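Long-range contacts in FYVE, RhoGEF and PH domain-containing protein 5 (Homo sapiens, PDB 3MPX), which activates the Rho-family GTPase CDC42 by exchanging its bound GDP for GTP, including in response to VEGF: residues 22-26 and 182-187; 56-60 and 69-73; 120-124 and 169-173. One frame throughout, in Å; residues are numbered along the deposited sequence.

Overall arrangement
From the N terminus, helix 21-59 runs the length of the DH domain, presenting residues 22-26 to contact 1 at one end and 56-60 to contact 2 at the other. The chain then turns back into helix 66-98, and contact 2 closes this short loop. Helix 117-138 follows, and contact 3 closes the next loop, bringing helix 162-184 back against it. Residues 182-187 at the end of that helix return to 22-26, so contact 1 closes a loop in which contacts 2 and 3 are nested, one after the other. Contacts 1 and 2 have centres about 45 Å apart, on opposite sides of the chain's centre; contact 3 is buried between them.

Contact 1 of 3, residues 22-26 and 182-187; sequences RALVI and DYLNNL
Ile26 and Ala23 on one side and Tyr183 and Asn186 on the other carry this contact. The methyl CD1 of Ile26 comes to 3.3 Å from the backbone O of Asp182 and also touches the amide ND2 of Asn186, while its other branch, CG2, rests 3.9 Å from CB of Tyr183. One turn earlier, the methyl CB of Ala23 lies 4.0 Å from CE1 of the Tyr183 ring; the backbone O of Ala23 sits at the edge of the same ring, in its plane. With CG anti to the backbone N (chi1 -178°), Tyr183 lays its ring alongside Ala23, CD1 and CE1 against CB and O. At the solvent side, OD1 of Asn186 lies 3.3 Å from CB of Arg22, whose side chain crosses the asparagine at about a right angle, with guanidinium and amide planes 63° apart. The helices joined, 21-59 and 162-184, probably contain the segments known as conserved regions 1 and 3 in Dbl-family DH domains; in relatives these regions supply much of the GTPase-binding surface. Further out, ND2 of Asn186 makes a weak hydrogen bond of 2.8 Å to Asp182 O, four residues back in the chain. Leu187 CD2 lies against one face of the Tyr183 ring, offset toward the rim. The tyrosine OH is hydrogen-bonded to Glu193, and Asp182 OD2 to His229 of helix 218-230.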
loop_
_atom_site.group_PDB
_atom_site.type_symbol
_atom_site.label_atom_id
_atom_site.label_comp_id
_atom_site.label_asym_id
_atom_site.label_seq_id
_atom_site.Cartn_x
_atom_site.Cartn_y
_atom_site.Cartn_z
ATOM N N ARG A 22 -14.960 13.149 -13.613
ATOM C CA ARG A 22 -13.696 12.718 -13.056
ATOM C C ARG A 22 -13.830 12.401 -11.567
ATOM O O ARG A 22 -13.392 11.326 -11.155
ATOM C CB ARG A 22 -12.616 13.760 -13.340
ATOM C CG ARG A 22 -11.804 13.420 -14.582
ATOM C CD ARG A 22 -10.891 14.539 -15.022
ATOM N NE ARG A 22 -11.663 15.680 -15.517
ATOM C CZ ARG A 22 -11.143 16.863 -15.827
ATOM N NH1 ARG A 22 -9.841 17.078 -15.697
ATOM N NH2 ARG A 22 -11.926 17.845 -16.255
ATOM N N ALA A 23 -14.520 13.269 -10.790
ATOM C CA ALA A 23 -14.754 13.037 -9.359
ATOM C C ALA A 23 -15.810 11.941 -9.156
ATOM O O ALA A 23 -15.744 11.193 -8.180
ATOM C CB ALA A 23 -15.182 14.326 -8.681
ATOM N N LEU A 24 -16.764 11.819 -10.105
ATOM C CA LEU A 24 -17.796 10.788 -10.046
ATOM C C LEU A 24 -17.162 9.392 -10.176
ATOM O O LEU A 24 -17.489 8.512 -9.375
ATOM C CB LEU A 24 -18.904 11.019 -11.098
ATOM C CG LEU A 24 -19.979 9.913 -11.268
ATOM C CD1 LEU A 24 -20.663 9.538 -9.933
ATOM C CD2 LEU A 24 -21.003 10.323 -12.288
ATOM N N VAL A 25 -16.242 9.204 -11.137
ATOM C CA VAL A 25 -15.567 7.926 -11.365
ATOM C C VAL A 25 -14.666 7.543 -10.152
ATOM O O VAL A 25 -14.497 6.349 -9.867
ATOM C CB VAL A 25 -14.794 7.980 -12.711
ATOM C CG1 VAL A 25 -13.588 7.047 -12.736
ATOM C CG2 VAL A 25 -15.718 7.686 -13.874
ATOM N N ILE A 26 -14.091 8.544 -9.454
ATOM C CA ILE A 26 -13.230 8.298 -8.295
ATOM C C ILE A 26 -14.078 7.791 -7.088
ATOM O O ILE A 26 -13.639 6.875 -6.390
ATOM C CB ILE A 26 -12.345 9.532 -7.970
ATOM C CG1 ILE A 26 -11.332 9.765 -9.116
ATOM C CG2 ILE A 26 -11.615 9.370 -6.619
ATOM C CD1 ILE A 26 -10.796 11.156 -9.230
ATOM N N ASP A 182 -6.878 12.411 -5.529
ATOM C CA ASP A 182 -7.345 12.479 -6.912
ATOM C C ASP A 182 -8.761 13.072 -6.963
ATOM O O ASP A 182 -9.129 13.725 -7.935
ATOM C CB ASP A 182 -7.264 11.115 -7.595
ATOM C CG ASP A 182 -5.922 10.910 -8.269
ATOM O OD1 ASP A 182 -5.867 10.975 -9.520
ATOM O OD2 ASP A 182 -4.910 10.740 -7.544
ATOM N N TYR A 183 -9.528 12.879 -5.886
ATOM C CA TYR A 183 -10.875 13.402 -5.736
ATOM C C TYR A 183 -10.845 14.916 -5.543
ATOM O O TYR A 183 -11.649 15.616 -6.149
ATOM C CB TYR A 183 -11.548 12.717 -4.548
ATOM C CG TYR A 183 -12.973 13.146 -4.303
ATOM C CD1 TYR A 183 -13.999 12.752 -5.164
ATOM C CD2 TYR A 183 -13.316 13.876 -3.170
ATOM C CE1 TYR A 183 -15.327 13.096 -4.912
ATOM C CE2 TYR A 183 -14.644 14.229 -2.909
ATOM C CZ TYR A 183 -15.643 13.846 -3.789
ATOM O OH TYR A 183 -16.943 14.204 -3.537
ATOM N N LEU A 184 -9.898 15.414 -4.727
ATOM C CA LEU A 184 -9.735 16.838 -4.406
ATOM C C LEU A 184 -9.342 17.656 -5.644
ATOM O O LEU A 184 -9.847 18.776 -5.811
ATOM C CB LEU A 184 -8.692 16.999 -3.266
ATOM C CG LEU A 184 -8.373 18.418 -2.699
ATOM C CD1 LEU A 184 -9.279 18.791 -1.543
ATOM C CD2 LEU A 184 -6.914 18.511 -2.281
ATOM N N ASN A 185 -8.457 17.092 -6.514
ATOM C CA ASN A 185 -7.971 17.747 -7.742
ATOM C C ASN A 185 -9.080 18.008 -8.767
ATOM O O ASN A 185 -8.896 18.829 -9.666
ATOM C CB ASN A 185 -6.846 16.959 -8.401
ATOM C CG ASN A 185 -5.634 16.776 -7.551
ATOM O OD1 ASN A 185 -5.364 17.534 -6.621
ATOM N ND2 ASN A 185 -4.898 15.720 -7.836
ATOM N N ASN A 186 -10.216 17.324 -8.627
ATOM C CA ASN A 186 -11.350 17.504 -9.513
ATOM C C ASN A 186 -12.484 18.278 -8.850
ATOM O O ASN A 186 -13.513 18.504 -9.487
ATOM C CB ASN A 186 -11.826 16.171 -10.025
ATOM C CG ASN A 186 -10.803 15.503 -10.872
ATOM O OD1 ASN A 186 -10.515 15.914 -12.000
ATOM N ND2 ASN A 186 -10.254 14.440 -10.351
ATOM N N LEU A 187 -12.305 18.689 -7.591
ATOM C CA LEU A 187 -13.329 19.457 -6.884
ATOM C C LEU A 187 -13.105 20.949 -7.088
ATOM O O LEU A 187 -11.981 21.375 -7.399
ATOM C CB LEU A 187 -13.386 19.135 -5.368
ATOM C CG LEU A 187 -13.808 17.722 -4.924
ATOM C CD1 LEU A 187 -13.889 17.648 -3.437
ATOM C CD2 LEU A 187 -15.135 17.307 -5.501
#

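Contact 2 of 3, residues 56-60 and 69-73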
loop_
_atom_site.group_PDB
_atom_site.type_symbol
_atom_site.label_atom_id
_atom_site.label_comp_id
_atom_site.label_asym_id
_atom_site.label_seq_id
_atom_site.Cartn_x
_atom_site.Cartn_y
_atom_site.Cartn_z
ATOM N N LEU A 56 -6.924 -19.786 21.122
ATOM C CA LEU A 56 -6.505 -19.120 22.367
ATOM C C LEU A 56 -7.425 -19.468 23.546
ATOM O O LEU A 56 -6.911 -19.732 24.633
ATOM C CB LEU A 56 -6.348 -17.590 22.194
ATOM C CG LEU A 56 -5.237 -17.076 21.246
ATOM C CD1 LEU A 56 -5.280 -15.560 21.119
ATOM C CD2 LEU A 56 -3.858 -17.519 21.691
ATOM N N ASP A 57 -8.765 -19.566 23.308
ATOM C CA ASP A 57 -9.764 -19.994 24.309
ATOM C C ASP A 57 -9.456 -21.409 24.829
ATOM O O ASP A 57 -9.647 -21.658 26.027
ATOM C CB ASP A 57 -11.200 -19.953 23.755
ATOM C CG ASP A 57 -11.819 -18.573 23.544
ATOM O OD1 ASP A 57 -11.351 -17.594 24.184
ATOM O OD2 ASP A 57 -12.785 -18.471 22.749
ATOM N N ASP A 58 -8.947 -22.320 23.941
ATOM C CA ASP A 58 -8.562 -23.693 24.310
ATOM C C ASP A 58 -7.270 -23.685 25.132
ATOM O O ASP A 58 -7.108 -24.482 26.066
ATOM C CB ASP A 58 -8.352 -24.566 23.063
ATOM C CG ASP A 58 -9.573 -24.950 22.250
ATOM O OD1 ASP A 58 -10.688 -24.907 22.796
ATOM O OD2 ASP A 58 -9.399 -25.362 21.081
HETATM N N MSE A 59 -6.341 -22.790 24.759
HETATM C CA MSE A 59 -5.024 -22.658 25.386
HETATM C C MSE A 59 -5.089 -22.085 26.774
HETATM O O MSE A 59 -4.117 -22.206 27.523
HETATM C CB MSE A 59 -4.081 -21.830 24.532
HETATM C CG MSE A 59 -3.721 -22.490 23.231
HETATM SE SE MSE A 59 -2.843 -21.187 22.099
HETATM C CE MSE A 59 -3.902 -21.384 20.701
ATOM N N ASP A 60 -6.230 -21.483 27.145
ATOM C CA ASP A 60 -6.406 -20.968 28.498
ATOM C C ASP A 60 -6.233 -22.106 29.519
ATOM O O ASP A 60 -5.575 -21.907 30.539
ATOM C CB ASP A 60 -7.771 -20.291 28.641
ATOM C CG ASP A 60 -7.865 -18.940 27.951
ATOM O OD1 ASP A 60 -6.922 -18.126 28.103
ATOM O OD2 ASP A 60 -8.906 -18.673 27.311
ATOM N N ARG A 69 -0.677 -14.615 25.019
ATOM C CA ARG A 69 -2.088 -14.789 24.671
ATOM C C ARG A 69 -2.883 -13.482 24.885
ATOM O O ARG A 69 -3.667 -13.079 24.016
ATOM C CB ARG A 69 -2.715 -15.882 25.546
ATOM C CG ARG A 69 -2.405 -17.329 25.159
ATOM C CD ARG A 69 -3.548 -18.268 25.571
ATOM N NE ARG A 69 -4.017 -18.022 26.945
ATOM C CZ ARG A 69 -3.503 -18.590 28.031
ATOM N NH1 ARG A 69 -2.520 -19.475 27.923
ATOM N NH2 ARG A 69 -3.969 -18.280 29.235
ATOM N N GLU A 70 -2.674 -12.819 26.050
ATOM C CA GLU A 70 -3.404 -11.591 26.387
ATOM C C GLU A 70 -3.098 -10.453 25.423
ATOM O O GLU A 70 -4.006 -9.714 25.038
ATOM C CB GLU A 70 -3.178 -11.172 27.846
ATOM C CG GLU A 70 -3.870 -12.078 28.851
ATOM C CD GLU A 70 -5.322 -12.424 28.584
ATOM O OE1 GLU A 70 -5.640 -13.633 28.498
ATOM O OE2 GLU A 70 -6.138 -11.486 28.444
ATOM N N GLU A 71 -1.828 -10.352 25.011
ATOM C CA GLU A 71 -1.354 -9.382 24.043
ATOM C C GLU A 71 -1.903 -9.749 22.673
ATOM O O GLU A 71 -2.450 -8.870 22.007
ATOM C CB GLU A 71 0.169 -9.275 24.081
ATOM C CG GLU A 71 0.660 -8.411 25.243
ATOM C CD GLU A 71 2.154 -8.218 25.443
ATOM O OE1 GLU A 71 2.942 -8.449 24.496
ATOM O OE2 GLU A 71 2.531 -7.801 26.563
ATOM N N LEU A 72 -1.900 -11.058 22.302
ATOM C CA LEU A 72 -2.526 -11.509 21.049
ATOM C C LEU A 72 -4.017 -11.116 21.005
ATOM O O LEU A 72 -4.477 -10.533 20.020
ATOM C CB LEU A 72 -2.406 -13.016 20.893
ATOM C CG LEU A 72 -1.148 -13.506 20.238
ATOM C CD1 LEU A 72 -0.844 -14.933 20.667
ATOM C CD2 LEU A 72 -1.215 -13.347 18.724
ATOM N N ARG A 73 -4.746 -11.386 22.104
ATOM C CA ARG A 73 -6.158 -11.056 22.248
ATOM C C ARG A 73 -6.460 -9.547 22.086
ATOM O O ARG A 73 -7.497 -9.197 21.505
ATOM C CB ARG A 73 -6.667 -11.552 23.607
ATOM C CG ARG A 73 -7.041 -13.011 23.608
ATOM C CD ARG A 73 -7.977 -13.314 24.738
ATOM N NE ARG A 73 -8.448 -14.700 24.704
ATOM C CZ ARG A 73 -7.915 -15.683 25.416
ATOM N NH1 ARG A 73 -6.864 -15.453 26.197
ATOM N NH2 ARG A 73 -8.418 -16.906 25.345
#
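The guanidinium of Arg73 has CB of Leu56 over one face, 3.8 Å above its plane, and OD1 of Asp57 at an edge; that of Arg69 has the backbone of Met59 and CA of Asp60 over one face, with Arg73 NH1 at its edge, in plane. Arg73 NH2 gives a fairly straight bond (158°) to Asp57 OD1 at 3.2 Å, met on the anti side of the carboxylate. The same NH2 reaches OD2 of Asp60 at 2.7 Å through a weak, bent bond, while NH1 uses the syn lone pair of Asp60 OD1 at 3.3 Å. The planes of these two groups are nearly parallel, 15° apart, with the oxygens somewhat off the guanidinium plane. Arg69, bent at chi3, turns its guanidinium plane almost perpendicular to the same carboxylate (88°), and its NE makes a weak bond to Asp60 OD1 at 3.1 Å. Glu70 OE1 forms a salt bridge with Arg73 NH1, so this arginine is shared by three carboxylates. A leucine in place of Arg73 would probably leave Asp57 and Glu70 without this cation and Asp60 relying on its weak bond to Arg69. Beneath the charges, Leu56 places CD2 on Arg69 CG and CD1 on Leu72 CB, each at 3.8 Å. CB of Met59, a selenomethionine, packs on Arg69 CD, and helix 142-152 meets Leu56 and Met59 through Leu144. Together these contacts form a salt-bridge network over an apolar layer, joining the consecutive helices 21-59 and 66-98 of the DH domain as a helical hairpin.

Contact 3 of 3, residues 120-124 and 169-173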
loop_
_atom_site.group_PDB
_atom_site.type_symbol
_atom_site.label_atom_id
_atom_site.label_comp_id
_atom_site.label_asym_id
_atom_site.label_seq_id
_atom_site.Cartn_x
_atom_site.Cartn_y
_atom_site.Cartn_z
ATOM N N HIS A 120 -7.879 1.861 13.812
ATOM C CA HIS A 120 -6.763 1.771 12.868
ATOM C C HIS A 120 -5.446 2.203 13.550
ATOM O O HIS A 120 -4.474 1.457 13.504
ATOM C CB HIS A 120 -7.017 2.615 11.596
ATOM C CG HIS A 120 -7.734 1.844 10.531
ATOM N ND1 HIS A 120 -7.128 0.770 9.870
ATOM C CD2 HIS A 120 -9.001 1.966 10.083
ATOM C CE1 HIS A 120 -8.032 0.311 9.026
ATOM N NE2 HIS A 120 -9.169 1.001 9.111
ATOM N N ALA A 121 -5.443 3.359 14.227
ATOM C CA ALA A 121 -4.291 3.905 14.945
ATOM C C ALA A 121 -3.824 2.950 16.042
ATOM O O ALA A 121 -2.627 2.700 16.178
ATOM C CB ALA A 121 -4.669 5.236 15.556
ATOM N N THR A 122 -4.789 2.392 16.795
ATOM C CA THR A 122 -4.581 1.439 17.880
ATOM C C THR A 122 -4.032 0.118 17.323
ATOM O O THR A 122 -3.152 -0.474 17.943
ATOM C CB THR A 122 -5.902 1.295 18.642
ATOM O OG1 THR A 122 -6.126 2.509 19.347
ATOM C CG2 THR A 122 -5.898 0.166 19.625
ATOM N N HIS A 123 -4.546 -0.327 16.150
ATOM C CA HIS A 123 -4.116 -1.560 15.492
ATOM C C HIS A 123 -2.678 -1.438 15.044
ATOM O O HIS A 123 -1.878 -2.313 15.344
ATOM C CB HIS A 123 -5.027 -1.906 14.311
ATOM C CG HIS A 123 -4.648 -3.175 13.596
ATOM N ND1 HIS A 123 -4.534 -3.221 12.209
ATOM C CD2 HIS A 123 -4.391 -4.406 14.095
ATOM C CE1 HIS A 123 -4.218 -4.468 11.917
ATOM N NE2 HIS A 123 -4.113 -5.217 13.018
ATOM N N ILE A 124 -2.346 -0.317 14.376
ATOM C CA ILE A 124 -1.017 0.043 13.878
ATOM C C ILE A 124 0.000 0.035 15.034
ATOM O O ILE A 124 1.051 -0.577 14.887
ATOM C CB ILE A 124 -1.126 1.444 13.205
ATOM C CG1 ILE A 124 -1.604 1.326 11.735
ATOM C CG2 ILE A 124 0.181 2.225 13.308
ATOM C CD1 ILE A 124 -2.185 2.576 11.146
ATOM N N VAL A 169 -4.848 -4.785 5.590
ATOM C CA VAL A 169 -5.759 -4.035 6.461
ATOM C C VAL A 169 -5.303 -2.560 6.497
ATOM O O VAL A 169 -6.069 -1.687 6.106
ATOM C CB VAL A 169 -5.843 -4.683 7.876
ATOM C CG1 VAL A 169 -6.491 -3.762 8.918
ATOM C CG2 VAL A 169 -6.563 -6.027 7.815
ATOM N N VAL A 170 -4.041 -2.302 6.908
ATOM C CA VAL A 170 -3.392 -0.987 7.057
ATOM C C VAL A 170 -3.188 -0.266 5.694
ATOM O O VAL A 170 -3.020 0.951 5.653
ATOM C CB VAL A 170 -2.037 -1.195 7.797
ATOM C CG1 VAL A 170 -1.327 0.127 8.111
ATOM C CG2 VAL A 170 -2.218 -2.026 9.055
ATOM N N GLN A 171 -3.142 -1.022 4.608
ATOM C CA GLN A 171 -2.914 -0.498 3.269
ATOM C C GLN A 171 -4.110 0.371 2.755
ATOM O O GLN A 171 -3.887 1.362 2.048
ATOM C CB GLN A 171 -2.573 -1.680 2.340
ATOM C CG GLN A 171 -2.724 -1.451 0.853
ATOM C CD GLN A 171 -2.547 -2.747 0.126
ATOM O OE1 GLN A 171 -1.469 -3.039 -0.364
ATOM N NE2 GLN A 171 -3.585 -3.572 0.082
ATOM N N ARG A 172 -5.356 0.031 3.156
ATOM C CA ARG A 172 -6.547 0.792 2.761
ATOM C C ARG A 172 -6.417 2.283 3.090
ATOM O O ARG A 172 -6.947 3.127 2.357
ATOM C CB ARG A 172 -7.791 0.237 3.460
ATOM C CG ARG A 172 -9.121 0.732 2.883
ATOM C CD ARG A 172 -9.324 0.384 1.409
ATOM N NE ARG A 172 -10.565 0.968 0.912
ATOM C CZ ARG A 172 -10.763 1.386 -0.329
ATOM N NH1 ARG A 172 -11.934 1.887 -0.683
ATOM N NH2 ARG A 172 -9.787 1.312 -1.228
ATOM N N LEU A 173 -5.733 2.591 4.216
ATOM C CA LEU A 173 -5.495 3.944 4.684
ATOM C C LEU A 173 -4.675 4.760 3.678
ATOM O O LEU A 173 -5.018 5.908 3.425
ATOM C CB LEU A 173 -4.834 3.912 6.072
ATOM C CG LEU A 173 -5.630 3.228 7.212
ATOM C CD1 LEU A 173 -4.841 3.238 8.505
ATOM C CD2 LEU A 173 -7.023 3.873 7.420
#
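Val169 sends CG1 to the imidazole of His123, 3.8 Å from its CE1, the two side chains crossing at about a right angle. With CG anti to the backbone N (chi1 -179°), the His123 ring lies beside the valines, while its NE2 is hydrogen-bonded to Tyr130. The backbone O of Val169 is near CE1 of His120 and accepts a hydrogen bond from Tyr37 of helix 21-59. Val170 splits its branches between two partners: CG2 is 4.1 Å from ND1 of His123, and CG1 packs 3.8 Å from CG1 of Ile124. A turn after Val169, Leu173 meets His120 with both methyls. Its CD2 stands over the centre of the ring face in a CH-pi contact, 3.7 Å from the centroid and only 7° off the ring normal, whereas CD1 lies 3.6 Å from ND1 of His120. That same CD1 meets CD1 of Ile124 tip to tip at 3.8 Å. The buried His120 ring keeps a polar partner, because its NE2 is hydrogen-bonded to His86 of helix 66-98; Val207 of helix 192-214 touches both His120 and Leu173. The axes of the short helical segments cross at a signed angle of -129°, 10.9 Å apart, a spacing filled by the two histidines and the branched side chains. It is interior helix-to-helix packing of the elongated, all-helical DH bundle, joining helices 117-138 and 162-184.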